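Local structure of putative branched-chain amino acid ABC transporter, periplasmic branched-chain amino acid-binding protein (Pseudomonas protegens Pf-5, 4RU0) at residues 35-43 with 54-62; 75-83 with 93-104. The protein probably serves as the periplasmic solute-binding component of an ABC transporter, capturing branched-chain amino acids or related small solutes for uptake. All blocks are in the same frame, centred on the assembly; numbering follows the deposited sequence.

Contact 1: 35-43 with 54-62; sequences FFPLATYRV and WAGMIDYLN
Strand residues 35-40 run nearly antiparallel to helix residues 54-62, at 163°, the axes 10.4 Å apart at their closest. The CA atoms draw together toward the strand end, where those of Thr40 and Trp54 lie 6.8 Å apart. Trp54 NE1 gives a nearly straight hydrogen bond to Tyr41 O, 2.8 Å long. That oxygen lies in the indole plane, but NE1 sits above the carbonyl plane. Thr40 CB rests over the five-membered ring of Trp54, 3.4 Å from its centroid, with CG2 over the same face. Thr40 OG1 hydrogen-bonds to Glu80 OE1. The CZ2-CH2 edge of the six-membered ring of Trp54 points at the face of the Tyr41 ring in a T-shaped stack, planes at 84°, with CZ2 over the centre. Tyr41 CG sits between the backbone N and the carbonyl carbon (chi1 40°), which turns its ring face to the indole.

Strand 34-40 and helix 47-67 are the first two elements of a beta-alpha-beta unit, as in other periplasmic binding proteins. Tyr41 follows the strand and belongs to the pentaoxaheptadecane pocket. The CD1 edge of the indole points at one face of the steeply inclined Arg42 guanidinium, whose charge pairs with Glu80 and Asp315. Leu38 CD1 packs on Ile58 CG1 at 3.9 Å. Leu61 CD2 sits over the Phe36 face, 3.9 Å from the ring centroid. The selenomethionine Met57 brings CE to the edge of that ring.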
loop_
_atom_site.group_PDB
_atom_site.type_symbol
_atom_site.label_atom_id
_atom_site.label_comp_id
_atom_site.label_asym_id
_atom_site.label_seq_id
_atom_site.Cartn_x
_atom_site.Cartn_y
_atom_site.Cartn_z
ATOM N N PHE A 35 14.603 6.039 -16.817
ATOM C CA PHE A 35 15.031 4.961 -15.931
ATOM C C PHE A 35 14.009 4.668 -14.836
ATOM O O PHE A 35 13.493 5.571 -14.182
ATOM C CB PHE A 35 16.386 5.280 -15.299
ATOM C CG PHE A 35 16.913 4.181 -14.423
ATOM C CD1 PHE A 35 16.841 2.856 -14.834
ATOM C CD2 PHE A 35 17.487 4.466 -13.198
ATOM C CE1 PHE A 35 17.324 1.840 -14.032
ATOM C CE2 PHE A 35 17.977 3.455 -12.395
ATOM C CZ PHE A 35 17.895 2.140 -12.812
ATOM N N PHE A 36 13.736 3.383 -14.646
ATOM C CA PHE A 36 12.798 2.927 -13.635
ATOM C C PHE A 36 13.504 1.961 -12.695
ATOM O O PHE A 36 13.542 0.761 -12.957
ATOM C CB PHE A 36 11.595 2.251 -14.290
ATOM C CG PHE A 36 10.341 2.308 -13.470
ATOM C CD1 PHE A 36 9.327 3.195 -13.798
ATOM C CD2 PHE A 36 10.171 1.470 -12.376
ATOM C CE1 PHE A 36 8.166 3.248 -13.053
ATOM C CE2 PHE A 36 9.012 1.518 -11.620
ATOM C CZ PHE A 36 8.007 2.409 -11.959
ATOM N N PRO A 37 14.080 2.485 -11.602
ATOM C CA PRO A 37 14.827 1.644 -10.665
ATOM C C PRO A 37 13.921 0.616 -9.988
ATOM O O PRO A 37 12.794 0.940 -9.602
ATOM C CB PRO A 37 15.381 2.653 -9.654
ATOM C CG PRO A 37 14.458 3.817 -9.732
ATOM C CD PRO A 37 14.013 3.887 -11.158
ATOM N N LEU A 38 14.407 -0.617 -9.868
ATOM C CA LEU A 38 13.638 -1.677 -9.230
ATOM C C LEU A 38 14.404 -2.291 -8.062
ATOM O O LEU A 38 15.357 -3.043 -8.257
ATOM C CB LEU A 38 13.265 -2.759 -10.245
ATOM C CG LEU A 38 12.292 -2.312 -11.338
ATOM C CD1 LEU A 38 11.939 -3.471 -12.255
ATOM C CD2 LEU A 38 11.034 -1.703 -10.728
ATOM N N ALA A 39 13.985 -1.949 -6.847
ATOM C CA ALA A 39 14.586 -2.499 -5.638
ATOM C C ALA A 39 13.818 -3.747 -5.217
ATOM O O ALA A 39 12.710 -3.656 -4.687
ATOM C CB ALA A 39 14.596 -1.462 -4.519
ATOM N N THR A 40 14.408 -4.911 -5.463
ATOM C CA THR A 40 13.686 -6.170 -5.311
ATOM C C THR A 40 14.432 -7.172 -4.445
ATOM O O THR A 40 15.652 -7.082 -4.287
ATOM C CB THR A 40 13.417 -6.827 -6.684
ATOM O OG1 THR A 40 14.664 -7.177 -7.297
ATOM C CG2 THR A 40 12.648 -5.882 -7.600
ATOM N N TYR A 41 13.693 -8.122 -3.882
ATOM C CA TYR A 41 14.307 -9.254 -3.207
ATOM C C TYR A 41 13.891 -10.563 -3.870
ATOM O O TYR A 41 12.706 -10.815 -4.080
ATOM C CB TYR A 41 13.960 -9.274 -1.709
ATOM C CG TYR A 41 12.534 -8.903 -1.355
ATOM C CD1 TYR A 41 11.525 -9.861 -1.336
ATOM C CD2 TYR A 41 12.202 -7.600 -1.002
ATOM C CE1 TYR A 41 10.225 -9.525 -0.999
ATOM C CE2 TYR A 41 10.906 -7.255 -0.665
ATOM C CZ TYR A 41 9.921 -8.220 -0.665
ATOM O OH TYR A 41 8.631 -7.875 -0.334
ATOM N N ARG A 42 14.883 -11.382 -4.212
ATOM C CA ARG A 42 14.634 -12.696 -4.795
ATOM C C ARG A 42 15.350 -13.776 -4.000
ATOM O O ARG A 42 15.416 -14.931 -4.413
ATOM C CB ARG A 42 15.075 -12.728 -6.257
ATOM C CG ARG A 42 14.239 -11.837 -7.150
ATOM C CD ARG A 42 14.763 -11.813 -8.569
ATOM N NE ARG A 42 13.904 -11.012 -9.436
ATOM C CZ ARG A 42 12.788 -11.463 -9.998
ATOM N NH1 ARG A 42 12.395 -12.713 -9.784
ATOM N NH2 ARG A 42 12.066 -10.665 -10.776
ATOM N N VAL A 43 15.885 -13.384 -2.852
ATOM C CA VAL A 43 16.565 -14.307 -1.956
ATOM C C VAL A 43 15.932 -14.205 -0.578
ATOM O O VAL A 43 15.538 -13.120 -0.154
ATOM C CB VAL A 43 18.077 -13.999 -1.868
ATOM C CG1 VAL A 43 18.792 -15.031 -1.005
ATOM C CG2 VAL A 43 18.686 -13.953 -3.262
ATOM N N TRP A 54 7.312 -8.149 -8.165
ATOM C CA TRP A 54 8.226 -7.613 -9.173
ATOM C C TRP A 54 7.721 -7.937 -10.573
ATOM O O TRP A 54 7.786 -7.096 -11.475
ATOM C CB TRP A 54 9.651 -8.155 -8.990
ATOM C CG TRP A 54 10.095 -8.370 -7.562
ATOM C CD1 TRP A 54 10.838 -9.417 -7.092
ATOM C CD2 TRP A 54 9.826 -7.530 -6.425
ATOM N NE1 TRP A 54 11.050 -9.281 -5.740
ATOM C CE2 TRP A 54 10.438 -8.133 -5.307
ATOM C CE3 TRP A 54 9.133 -6.327 -6.245
ATOM C CZ2 TRP A 54 10.374 -7.580 -4.032
ATOM C CZ3 TRP A 54 9.067 -5.783 -4.980
ATOM C CH2 TRP A 54 9.686 -6.407 -3.889
ATOM N N ALA A 55 7.207 -9.152 -10.743
ATOM C CA ALA A 55 6.685 -9.595 -12.029
ATOM C C ALA A 55 5.519 -8.717 -12.478
ATOM O O ALA A 55 5.321 -8.499 -13.674
ATOM C CB ALA A 55 6.258 -11.050 -11.955
ATOM N N GLY A 56 4.757 -8.212 -11.512
ATOM C CA GLY A 56 3.672 -7.289 -11.800
ATOM C C GLY A 56 4.187 -5.957 -12.320
ATOM O O GLY A 56 3.666 -5.419 -13.299
HETATM N N MSE A 57 5.185 -5.421 -11.642
HETATM C CA MSE A 57 5.783 -4.188 -12.064
HETATM C C MSE A 57 6.443 -4.346 -13.406
HETATM O O MSE A 57 6.261 -3.501 -14.287
HETATM C CB MSE A 57 6.831 -3.852 -11.020
HETATM C CG MSE A 57 6.258 -3.042 -9.870
HETATM SE SE MSE A 57 7.607 -2.888 -8.468
HETATM C CE MSE A 57 7.517 -0.946 -8.361
ATOM N N ILE A 58 7.189 -5.419 -13.592
ATOM C CA ILE A 58 7.875 -5.597 -14.846
ATOM C C ILE A 58 6.913 -5.751 -16.027
ATOM O O ILE A 58 7.075 -5.080 -17.031
ATOM C CB ILE A 58 8.844 -6.794 -14.779
ATOM C CG1 ILE A 58 9.985 -6.497 -13.812
ATOM C CG2 ILE A 58 9.424 -7.091 -16.146
ATOM C CD1 ILE A 58 10.679 -7.723 -13.270
ATOM N N ASP A 59 5.885 -6.578 -15.880
ATOM C CA ASP A 59 4.994 -6.831 -16.996
ATOM C C ASP A 59 4.284 -5.565 -17.387
ATOM O O ASP A 59 4.111 -5.294 -18.562
ATOM C CB ASP A 59 4.017 -7.967 -16.712
ATOM C CG ASP A 59 4.703 -9.298 -16.608
ATOM O OD1 ASP A 59 4.112 -10.261 -16.088
ATOM O OD2 ASP A 59 5.855 -9.393 -17.046
ATOM N N TYR A 60 3.866 -4.779 -16.410
ATOM C CA TYR A 60 3.220 -3.516 -16.733
ATOM C C TYR A 60 4.170 -2.553 -17.444
ATOM O O TYR A 60 3.749 -1.799 -18.317
ATOM C CB TYR A 60 2.537 -2.870 -15.540
ATOM C CG TYR A 60 1.761 -1.653 -15.935
ATOM C CD1 TYR A 60 0.630 -1.756 -16.713
ATOM C CD2 TYR A 60 2.173 -0.400 -15.563
ATOM C CE1 TYR A 60 -0.082 -0.639 -17.090
ATOM C CE2 TYR A 60 1.470 0.719 -15.942
ATOM C CZ TYR A 60 0.343 0.589 -16.706
ATOM O OH TYR A 60 -0.349 1.702 -17.085
ATOM N N LEU A 61 5.436 -2.554 -17.036
ATOM C CA LEU A 61 6.435 -1.704 -17.681
ATOM C C LEU A 61 6.702 -2.203 -19.100
ATOM O O LEU A 61 6.852 -1.411 -20.035
ATOM C CB LEU A 61 7.740 -1.672 -16.878
ATOM C CG LEU A 61 7.735 -0.975 -15.513
ATOM C CD1 LEU A 61 9.092 -1.111 -14.837
ATOM C CD2 LEU A 61 7.352 0.487 -15.645
ATOM N N ASN A 62 6.762 -3.523 -19.245
ATOM C CA ASN A 62 6.936 -4.150 -20.545
ATOM C C ASN A 62 5.800 -3.762 -21.483
ATOM O O ASN A 62 6.026 -3.364 -22.628
ATOM C CB ASN A 62 7.006 -5.671 -20.393
ATOM C CG ASN A 62 8.137 -6.285 -21.192
ATOM O OD1 ASN A 62 8.490 -5.798 -22.268
ATOM N ND2 ASN A 62 8.719 -7.355 -20.664
#

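Contact 2: 75-83 with 93-104; sequences KLVWQECET and CYERFKNGLDGA
A disulfide ties strand 76-82 to helix 87-97, and the loop beyond the helix packs on the same strand. Cys81 SG and Cys93 SG are 2.0 Å apart, with a chi3 of -80°. On Cys81 the sulfur is anti to the backbone N (chi1 178°), which carries it across to the helix. Thr83 CG2 packs against Cys93 SG at 3.7 Å. The guanidinium of Arg96 comes obliquely to the other sulfur, with Arg96 NH2 3.5 Å from Cys81 SG.

Phe97 lies one helical turn after Cys93. Phe97 CE2 is 3.6 Å from Cys81 CB, and its CZ reaches the backbone oxygen of Gln79. Cys81 SG also makes an oblique sulfur-aromatic contact with this ring. Phe97 thus reaches both parallel strands of the alpha/beta fold, 76-82 through Cys81 and 34-40 through Phe35 and Pro37. The axes of strand 76-82 and helix residues 93-97 are 9.3 Å apart at their closest.

Past the helix, a type I turn from Phe97 to Gly100 redirects the chain. Gly100, with its positive phi, is the first residue to leave the helical conformation. A type I' turn from Leu101 to Ala104 then brings the chain back beside the strand, its ends joined by backbone bonds in both directions. Leu101 meets Gln79 with the side chains about at right angles. Leu101 CD1 is 3.2 Å from Gln79 OE1, and Leu101 CD2 is 3.8 Å from Gln79 CB. Gln79 is extended beyond CG and lies over the leucine methyls. Nearer the start of the strand, Val77 CG1 touches Ala104 CB at 3.9 Å.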
loop_
_atom_site.group_PDB
_atom_site.type_symbol
_atom_site.label_atom_id
_atom_site.label_comp_id
_atom_site.label_asym_id
_atom_site.label_seq_id
_atom_site.Cartn_x
_atom_site.Cartn_y
_atom_site.Cartn_z
ATOM N N LYS A 75 10.607 5.752 -24.124
ATOM C CA LYS A 75 10.768 4.356 -23.739
ATOM C C LYS A 75 11.229 4.226 -22.291
ATOM O O LYS A 75 11.870 5.125 -21.742
ATOM C CB LYS A 75 11.757 3.658 -24.676
ATOM C CG LYS A 75 11.319 3.644 -26.138
ATOM C CD LYS A 75 12.400 3.060 -27.045
ATOM C CE LYS A 75 11.972 3.070 -28.510
ATOM N NZ LYS A 75 13.001 2.446 -29.390
ATOM N N LEU A 76 10.896 3.095 -21.678
ATOM C CA LEU A 76 11.229 2.844 -20.282
ATOM C C LEU A 76 12.328 1.796 -20.167
ATOM O O LEU A 76 12.257 0.740 -20.793
ATOM C CB LEU A 76 9.989 2.385 -19.508
ATOM C CG LEU A 76 9.063 3.429 -18.874
ATOM C CD1 LEU A 76 8.801 4.595 -19.812
ATOM C CD2 LEU A 76 7.751 2.780 -18.466
ATOM N N VAL A 77 13.347 2.087 -19.369
ATOM C CA VAL A 77 14.393 1.108 -19.113
ATOM C C VAL A 77 14.463 0.850 -17.611
ATOM O O VAL A 77 14.349 1.777 -16.811
ATOM C CB VAL A 77 15.769 1.577 -19.662
ATOM C CG1 VAL A 77 16.145 2.934 -19.102
ATOM C CG2 VAL A 77 16.852 0.547 -19.373
ATOM N N TRP A 78 14.622 -0.412 -17.229
ATOM C CA TRP A 78 14.667 -0.760 -15.818
ATOM C C TRP A 78 15.768 -1.766 -15.511
ATOM O O TRP A 78 16.238 -2.483 -16.397
ATOM C CB TRP A 78 13.317 -1.317 -15.361
ATOM C CG TRP A 78 12.894 -2.564 -16.083
ATOM C CD1 TRP A 78 13.176 -3.854 -15.733
ATOM C CD2 TRP A 78 12.104 -2.635 -17.275
ATOM N NE1 TRP A 78 12.613 -4.724 -16.636
ATOM C CE2 TRP A 78 11.948 -4.001 -17.591
ATOM C CE3 TRP A 78 11.511 -1.678 -18.104
ATOM C CZ2 TRP A 78 11.226 -4.431 -18.701
ATOM C CZ3 TRP A 78 10.794 -2.107 -19.206
ATOM C CH2 TRP A 78 10.658 -3.472 -19.494
ATOM N N GLN A 79 16.172 -1.803 -14.245
ATOM C CA GLN A 79 17.167 -2.755 -13.776
ATOM C C GLN A 79 16.883 -3.119 -12.327
ATOM O O GLN A 79 16.399 -2.295 -11.553
ATOM C CB GLN A 79 18.584 -2.188 -13.917
ATOM C CG GLN A 79 19.683 -3.227 -13.706
ATOM C CD GLN A 79 21.078 -2.668 -13.916
ATOM O OE1 GLN A 79 21.347 -1.503 -13.622
ATOM N NE2 GLN A 79 21.976 -3.502 -14.428
ATOM N N GLU A 80 17.179 -4.361 -11.966
ATOM C CA GLU A 80 16.937 -4.837 -10.616
ATOM C C GLU A 80 18.195 -4.802 -9.763
ATOM O O GLU A 80 19.292 -5.101 -10.234
ATOM C CB GLU A 80 16.381 -6.259 -10.646
ATOM C CG GLU A 80 14.892 -6.345 -10.401
ATOM C CD GLU A 80 14.341 -7.734 -10.657
ATOM O OE1 GLU A 80 14.166 -8.502 -9.686
ATOM O OE2 GLU A 80 14.078 -8.056 -11.833
ATOM N N CYS A 81 18.023 -4.433 -8.500
ATOM C CA CYS A 81 19.089 -4.528 -7.519
ATOM C C CYS A 81 18.571 -5.330 -6.328
ATOM O O CYS A 81 17.482 -5.064 -5.824
ATOM C CB CYS A 81 19.561 -3.138 -7.087
ATOM S SG CYS A 81 20.862 -3.127 -5.823
ATOM N N GLU A 82 19.340 -6.323 -5.897
ATOM C CA GLU A 82 18.922 -7.196 -4.806
ATOM C C GLU A 82 19.043 -6.503 -3.450
ATOM O O GLU A 82 20.126 -6.073 -3.058
ATOM C CB GLU A 82 19.744 -8.483 -4.813
ATOM C CG GLU A 82 19.351 -9.476 -3.732
ATOM C CD GLU A 82 17.902 -9.931 -3.842
ATOM O OE1 GLU A 82 17.384 -10.054 -4.977
ATOM O OE2 GLU A 82 17.284 -10.166 -2.783
ATOM N N THR A 83 17.926 -6.401 -2.735
ATOM C CA THR A 83 17.907 -5.719 -1.444
ATOM C C THR A 83 17.821 -6.711 -0.286
ATOM O O THR A 83 18.055 -6.351 0.870
ATOM C CB THR A 83 16.724 -4.733 -1.344
ATOM O OG1 THR A 83 15.499 -5.462 -1.174
ATOM C CG2 THR A 83 16.642 -3.874 -2.603
ATOM N N CYS A 93 21.308 -0.032 -2.727
ATOM C CA CYS A 93 20.619 -0.038 -4.011
ATOM C C CYS A 93 20.237 1.376 -4.416
ATOM O O CYS A 93 20.444 1.778 -5.558
ATOM C CB CYS A 93 19.378 -0.938 -3.960
ATOM S SG CYS A 93 19.769 -2.692 -4.160
ATOM N N TYR A 94 19.699 2.128 -3.463
ATOM C CA TYR A 94 19.323 3.512 -3.695
ATOM C C TYR A 94 20.525 4.334 -4.142
ATOM O O TYR A 94 20.425 5.126 -5.077
ATOM C CB TYR A 94 18.704 4.121 -2.438
ATOM C CG TYR A 94 18.588 5.630 -2.480
ATOM C CD1 TYR A 94 19.615 6.441 -2.000
ATOM C CD2 TYR A 94 17.451 6.245 -2.995
ATOM C CE1 TYR A 94 19.515 7.813 -2.041
ATOM C CE2 TYR A 94 17.341 7.622 -3.031
ATOM C CZ TYR A 94 18.378 8.398 -2.551
ATOM O OH TYR A 94 18.281 9.765 -2.580
ATOM N N GLU A 95 21.657 4.147 -3.469
ATOM C CA GLU A 95 22.866 4.898 -3.794
ATOM C C GLU A 95 23.412 4.497 -5.155
ATOM O O GLU A 95 24.018 5.310 -5.849
ATOM C CB GLU A 95 23.936 4.700 -2.718
ATOM C CG GLU A 95 23.584 5.334 -1.383
ATOM C CD GLU A 95 23.593 6.856 -1.430
ATOM O OE1 GLU A 95 24.371 7.434 -2.220
ATOM O OE2 GLU A 95 22.822 7.478 -0.675
ATOM N N ARG A 96 23.204 3.240 -5.533
ATOM C CA ARG A 96 23.632 2.782 -6.845
ATOM C C ARG A 96 22.764 3.401 -7.944
ATOM O O ARG A 96 23.254 3.748 -9.015
ATOM C CB ARG A 96 23.589 1.257 -6.921
ATOM C CG ARG A 96 23.450 0.697 -8.337
ATOM C CD ARG A 96 24.242 -0.591 -8.538
ATOM N NE ARG A 96 23.941 -1.616 -7.542
ATOM C CZ ARG A 96 24.685 -1.848 -6.460
ATOM N NH1 ARG A 96 25.777 -1.123 -6.229
ATOM N NH2 ARG A 96 24.337 -2.803 -5.602
ATOM N N PHE A 97 21.479 3.570 -7.648
ATOM C CA PHE A 97 20.504 3.992 -8.645
ATOM C C PHE A 97 20.252 5.496 -8.705
ATOM O O PHE A 97 19.834 6.007 -9.744
ATOM C CB PHE A 97 19.170 3.282 -8.394
ATOM C CG PHE A 97 19.131 1.866 -8.884
ATOM C CD1 PHE A 97 20.041 1.421 -9.831
ATOM C CD2 PHE A 97 18.177 0.980 -8.404
ATOM C CE1 PHE A 97 20.006 0.118 -10.291
ATOM C CE2 PHE A 97 18.131 -0.327 -8.861
ATOM C CZ PHE A 97 19.049 -0.758 -9.805
ATOM N N LYS A 98 20.500 6.207 -7.606
ATOM C CA LYS A 98 20.084 7.607 -7.507
ATOM C C LYS A 98 20.673 8.508 -8.607
ATOM O O LYS A 98 20.163 9.603 -8.853
ATOM C CB LYS A 98 20.444 8.176 -6.134
ATOM C CG LYS A 98 21.920 8.461 -5.938
ATOM C CD LYS A 98 22.169 9.210 -4.634
ATOM C CE LYS A 98 23.628 9.637 -4.510
ATOM N NZ LYS A 98 23.917 10.209 -3.167
ATOM N N ASN A 99 21.730 8.053 -9.270
ATOM C CA ASN A 99 22.346 8.858 -10.315
ATOM C C ASN A 99 21.937 8.429 -11.720
ATOM O O ASN A 99 22.329 9.058 -12.701
ATOM C CB ASN A 99 23.864 8.824 -10.179
ATOM C CG ASN A 99 24.348 9.612 -8.988
ATOM O OD1 ASN A 99 24.003 10.784 -8.824
ATOM N ND2 ASN A 99 25.128 8.967 -8.131
ATOM N N GLY A 100 21.146 7.363 -11.808
ATOM C CA GLY A 100 20.633 6.892 -13.079
ATOM C C GLY A 100 21.295 5.615 -13.553
ATOM O O GLY A 100 22.129 5.048 -12.850
ATOM N N LEU A 101 20.919 5.156 -14.745
ATOM C CA LEU A 101 21.523 3.966 -15.343
ATOM C C LEU A 101 21.981 4.237 -16.772
ATOM O O LEU A 101 21.156 4.401 -17.673
ATOM C CB LEU A 101 20.547 2.786 -15.331
ATOM C CG LEU A 101 21.037 1.544 -16.084
ATOM C CD1 LEU A 101 22.299 0.981 -15.441
ATOM C CD2 LEU A 101 19.956 0.475 -16.182
ATOM N N ASP A 102 23.300 4.285 -16.962
ATOM C CA ASP A 102 23.915 4.502 -18.272
ATOM C C ASP A 102 23.341 5.722 -18.984
ATOM O O ASP A 102 23.095 5.682 -20.187
ATOM C CB ASP A 102 23.750 3.258 -19.153
ATOM C CG ASP A 102 24.493 2.051 -18.602
ATOM O OD1 ASP A 102 25.631 2.223 -18.118
ATOM O OD2 ASP A 102 23.938 0.930 -18.655
ATOM N N GLY A 103 23.124 6.799 -18.232
ATOM C CA GLY A 103 22.595 8.034 -18.789
ATOM C C GLY A 103 21.150 8.336 -18.412
ATOM O O GLY A 103 20.796 9.495 -18.173
ATOM N N ALA A 104 20.312 7.303 -18.361
ATOM C CA ALA A 104 18.886 7.482 -18.080
ATOM C C ALA A 104 18.634 7.861 -16.620
ATOM O O ALA A 104 19.040 7.135 -15.715
ATOM C CB ALA A 104 18.123 6.221 -18.433
#

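In the fold
From the N terminus, the chain forms strand 34-40, turns through a loop and folds back as helix 47-67. Contact 1 closes that first loop. Strand 76-82 follows and pairs in parallel with strand 34-40, completing the beta-alpha-beta unit. Helix 87-97 and its following loop then return to this strand, where contact 2 closes. The two contacts are in series and neither nests in the other. They lie about 11 Å apart, centre to centre. They meet through the paired strands, where Phe36 N probably bonds to Val77 O, and where Tyr41 CA packs on Glu82 OE2. Together they tie both helices to the paired strands 34-40 and 76-82.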